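FAD-dependent pyridine nucleotide-disulphide oxidoreductase (Desulfovibrio vulgaris, PDB 3IWA) probably uses FAD to pass electrons between a reduced pyridine nucleotide and a disulphide or related acceptor, as in other flavoenzymes of its family. Local coordinates at residues 269-274 with 295-300; 281-284 with 289-292. All blocks are in the same frame, centred on the assembly; numbering follows the deposited sequence.

Contact 1. Residues 269-274 with 295-300; sequences ELDPRG and CVTIPN
The side chains of Asp271 and Thr297 meet at a slant, carboxylate oxygen against carbon. With CG of Asp271 standing between its backbone N and carbonyl carbon (chi1 83°), OD2 of Asp271 lies 3.8 Å from CB of Thr297 and 3.9 Å from its CG2, a van der Waals approach in which the threonine hydroxyl takes no polar part. OG1 of Thr297, anti to its backbone N (chi1 175°), instead donates to the carbonyl of Gly307, while the methyl is turned to the aspartate. The other carboxylate oxygen faces back into its own loop: OD1 of Asp271 accepts from the backbone N of Ala275 and, weakly, from N of Arg273 at 2.9 Å. Asp271 is the first residue of a type I beta turn, closed by a 2.7 Å bond from N of Gly274 to O of Asp271. The turn belongs to the loop joining helix 261-266 to strand 276-277, which pairs in parallel with strand 296-299 in a small mixed sheet within the region matching the pyridine nucleotide-disulphide oxidoreductase family; Ile276 bonds through its backbone to both Cys295 and Thr297. O of Gly274, 4.5 Å from O of Cys295, accepts a hydrogen bond from OG1 of Thr260.

Contact 2. Residues 281-284 with 289-292; sequences RMRT and IFAG
Arg283 and Phe290 form a single antiparallel, non-hydrogen-bonded bridge, flanked by bonds from Ala291 N to Met282 O (3.1 Å) and from Thr284 N to Ile289 O (2.9 Å), while the segments run 111° apart. The Ile289 carbonyl also takes the hydroxyl of Thr284, whose OG1 comes from above the carbonyl plane at 2.9 Å. The position of OG1 between backbone N and carbonyl carbon (chi1 67°) lets it also accept from N of Asp286 in an ST turn. CG2 of Thr284 meets the methyl of Ala291 at 3.7 Å. Arg283 lies alongside Phe290, pointing the same way: its CG is 3.5 Å from CE2 of the ring, and the chain, extended from CG to NE, brings the guanidinium beside CZ. CE2 of Phe290 lies over one guanidinium face, offset toward its rim, and the two planes are tilted by 47°; NE of Arg283 is held by the Pro287 carbonyl. The carbonyl oxygens of Arg281 and Met282 approach the ring of Phe290 at its edge. Met282, bent at chi2 and chi3, brings CE to 3.4 Å from O of Ala291. Helix 314-326 packs against Met282 and Phe290 through Ile322, strand 276-277 touches Thr284 and Ala291 through Ile276, and Phe290 pairs through its backbone with strand 116-119 at the edge of a parallel sheet of order 3-2-1-4-5, consistent with the Rossmann-like FAD domain of this family.

How the contacts relate
From the N terminus, the chain leaves helix 261-266, makes the turn of 269-274, passes through strand 276-277 and reaches 281-284. Contact 2 then closes a short loop, four residues long, as 289-292 folds back on 281-284. Contact 1 closes later, when 295-300 returns beside the turn, so the small loop lies wholly within the larger one. Strands 289-291 and 296-299 are consecutive, and their side chains join the two sites: CG1 of Val296 packs 3.5 Å from CB of Ala291. Contact 2 belongs to the edge of the parallel five-stranded sheet, contact 1 to the small mixed sheet, and Ile276 borders both.

Contact 1. Residues 269-274 with 295-300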
# COMPACT_ATOMS: atom_id res chain seq x y z
N GLU A 269 -16.09 -28.82 15.51
CA GLU A 269 -16.68 -28.53 14.20
C GLU A 269 -15.58 -28.24 13.18
O GLU A 269 -14.69 -27.40 13.39
CB GLU A 269 -17.71 -27.37 14.29
CG GLU A 269 -19.11 -27.77 14.83
CD GLU A 269 -19.81 -28.84 13.97
OE1 GLU A 269 -19.83 -28.69 12.72
OE2 GLU A 269 -20.34 -29.82 14.55
N LEU A 270 -15.63 -29.01 12.10
CA LEU A 270 -14.65 -29.00 11.05
C LEU A 270 -15.43 -28.80 9.76
O LEU A 270 -16.59 -29.17 9.69
CB LEU A 270 -13.90 -30.34 10.96
CG LEU A 270 -13.09 -30.84 12.14
CD1 LEU A 270 -12.22 -32.03 11.69
CD2 LEU A 270 -12.23 -29.75 12.80
N ASP A 271 -14.79 -28.20 8.75
CA ASP A 271 -15.39 -28.06 7.43
C ASP A 271 -15.13 -29.34 6.61
O ASP A 271 -14.40 -30.22 7.07
CB ASP A 271 -14.90 -26.75 6.74
CG ASP A 271 -13.55 -26.86 6.05
OD1 ASP A 271 -12.87 -27.90 6.10
OD2 ASP A 271 -13.17 -25.84 5.43
N PRO A 272 -15.76 -29.47 5.42
CA PRO A 272 -15.61 -30.66 4.54
C PRO A 272 -14.19 -31.04 4.19
O PRO A 272 -13.90 -32.20 3.88
CB PRO A 272 -16.32 -30.22 3.26
CG PRO A 272 -17.42 -29.35 3.75
CD PRO A 272 -16.85 -28.59 4.95
N ARG A 273 -13.32 -30.04 4.19
CA ARG A 273 -11.89 -30.18 3.93
C ARG A 273 -11.12 -30.69 5.20
O ARG A 273 -9.96 -31.07 5.12
CB ARG A 273 -11.40 -28.78 3.50
CG ARG A 273 -10.06 -28.65 2.78
CD ARG A 273 -9.44 -27.20 2.97
NE ARG A 273 -10.24 -26.11 2.37
CZ ARG A 273 -10.02 -25.56 1.16
NH1 ARG A 273 -10.81 -24.57 0.73
NH2 ARG A 273 -9.03 -25.98 0.37
N GLY A 274 -11.81 -30.68 6.35
CA GLY A 274 -11.20 -30.99 7.66
C GLY A 274 -10.62 -29.78 8.41
O GLY A 274 -9.96 -29.95 9.43
N CYS A 295 -4.52 -24.94 10.04
CA CYS A 295 -5.47 -25.98 10.41
C CYS A 295 -6.89 -25.46 10.47
O CYS A 295 -7.82 -26.22 10.73
CB CYS A 295 -5.09 -26.65 11.72
SG CYS A 295 -5.07 -25.64 13.26
N VAL A 296 -7.07 -24.17 10.18
CA VAL A 296 -8.36 -23.53 10.27
C VAL A 296 -8.86 -22.99 8.93
O VAL A 296 -8.08 -22.77 8.01
CB VAL A 296 -8.35 -22.34 11.31
CG1 VAL A 296 -7.86 -22.82 12.70
CG2 VAL A 296 -7.47 -21.16 10.83
N THR A 297 -10.17 -22.79 8.86
CA THR A 297 -10.84 -22.00 7.84
C THR A 297 -11.29 -20.68 8.44
O THR A 297 -11.76 -20.66 9.55
CB THR A 297 -12.10 -22.69 7.20
OG1 THR A 297 -12.75 -21.78 6.29
CG2 THR A 297 -13.13 -23.12 8.28
N ILE A 298 -11.11 -19.60 7.69
CA ILE A 298 -11.62 -18.28 8.06
C ILE A 298 -12.26 -17.65 6.81
O ILE A 298 -12.00 -18.06 5.71
CB ILE A 298 -10.52 -17.36 8.52
CG1 ILE A 298 -9.46 -17.23 7.43
CG2 ILE A 298 -9.91 -17.89 9.78
CD1 ILE A 298 -8.31 -16.38 7.81
N PRO A 299 -13.12 -16.63 7.00
CA PRO A 299 -13.84 -16.04 5.87
C PRO A 299 -12.90 -15.49 4.80
O PRO A 299 -11.92 -14.81 5.12
CB PRO A 299 -14.60 -14.89 6.52
CG PRO A 299 -14.70 -15.25 7.96
CD PRO A 299 -13.41 -15.93 8.25
N ASN A 300 -13.17 -15.82 3.55
CA ASN A 300 -12.48 -15.17 2.47
C ASN A 300 -13.12 -13.81 2.39
O ASN A 300 -14.31 -13.73 2.13
CB ASN A 300 -12.68 -15.95 1.17
CG ASN A 300 -11.94 -15.32 -0.00
OD1 ASN A 300 -12.18 -14.17 -0.36
ND2 ASN A 300 -11.06 -16.07 -0.60

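Contact 2. Residues 281-284 with 289-292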
# COMPACT_ATOMS: atom_id res chain seq x y z
N ARG A 281 -12.83 -14.41 16.92
CA ARG A 281 -11.94 -14.38 18.10
C ARG A 281 -10.93 -15.54 18.09
O ARG A 281 -10.13 -15.68 19.01
CB ARG A 281 -12.76 -14.42 19.40
CG ARG A 281 -13.28 -13.10 19.88
CD ARG A 281 -14.49 -12.63 19.10
NE ARG A 281 -14.93 -11.31 19.58
CZ ARG A 281 -15.89 -10.57 19.00
NH1 ARG A 281 -16.54 -11.03 17.93
NH2 ARG A 281 -16.21 -9.38 19.50
N MET A 282 -11.00 -16.35 17.03
CA MET A 282 -10.22 -17.58 16.82
C MET A 282 -10.63 -18.75 17.72
O MET A 282 -9.88 -19.71 17.87
CB MET A 282 -8.71 -17.30 16.85
CG MET A 282 -8.22 -16.20 15.85
SD MET A 282 -8.68 -16.34 14.10
CE MET A 282 -7.76 -17.81 13.68
N ARG A 283 -11.85 -18.70 18.25
CA ARG A 283 -12.44 -19.78 19.04
C ARG A 283 -13.07 -20.84 18.17
O ARG A 283 -13.85 -20.52 17.29
CB ARG A 283 -13.57 -19.25 19.95
CG ARG A 283 -13.11 -18.38 21.10
CD ARG A 283 -14.21 -18.16 22.14
NE ARG A 283 -13.62 -17.68 23.38
CZ ARG A 283 -13.41 -16.40 23.68
NH1 ARG A 283 -12.81 -16.07 24.82
NH2 ARG A 283 -13.79 -15.45 22.83
N THR A 284 -12.80 -22.10 18.48
CA THR A 284 -13.46 -23.24 17.82
C THR A 284 -14.91 -23.39 18.31
O THR A 284 -15.43 -22.54 18.99
CB THR A 284 -12.70 -24.55 18.10
OG1 THR A 284 -12.80 -24.88 19.48
CG2 THR A 284 -11.23 -24.41 17.77
N ILE A 289 -11.32 -23.52 23.60
CA ILE A 289 -10.32 -24.02 22.67
C ILE A 289 -10.20 -23.11 21.46
O ILE A 289 -11.17 -22.91 20.74
CB ILE A 289 -10.64 -25.43 22.20
CG1 ILE A 289 -10.77 -26.37 23.43
CG2 ILE A 289 -9.56 -25.89 21.24
CD1 ILE A 289 -11.09 -27.81 23.08
N PHE A 290 -8.99 -22.58 21.25
CA PHE A 290 -8.67 -21.72 20.12
C PHE A 290 -7.87 -22.54 19.12
O PHE A 290 -7.28 -23.52 19.50
CB PHE A 290 -7.82 -20.49 20.56
CG PHE A 290 -8.50 -19.59 21.59
CD1 PHE A 290 -8.37 -19.85 22.95
CD2 PHE A 290 -9.24 -18.49 21.18
CE1 PHE A 290 -9.00 -19.04 23.89
CE2 PHE A 290 -9.88 -17.66 22.10
CZ PHE A 290 -9.76 -17.92 23.46
N ALA A 291 -7.84 -22.08 17.87
CA ALA A 291 -7.13 -22.69 16.76
C ALA A 291 -6.74 -21.59 15.78
O ALA A 291 -7.46 -20.62 15.62
CB ALA A 291 -8.02 -23.74 16.07
N GLY A 292 -5.60 -21.75 15.13
CA GLY A 292 -5.22 -20.87 14.03
C GLY A 292 -4.20 -21.50 13.11
O GLY A 292 -3.81 -22.66 13.29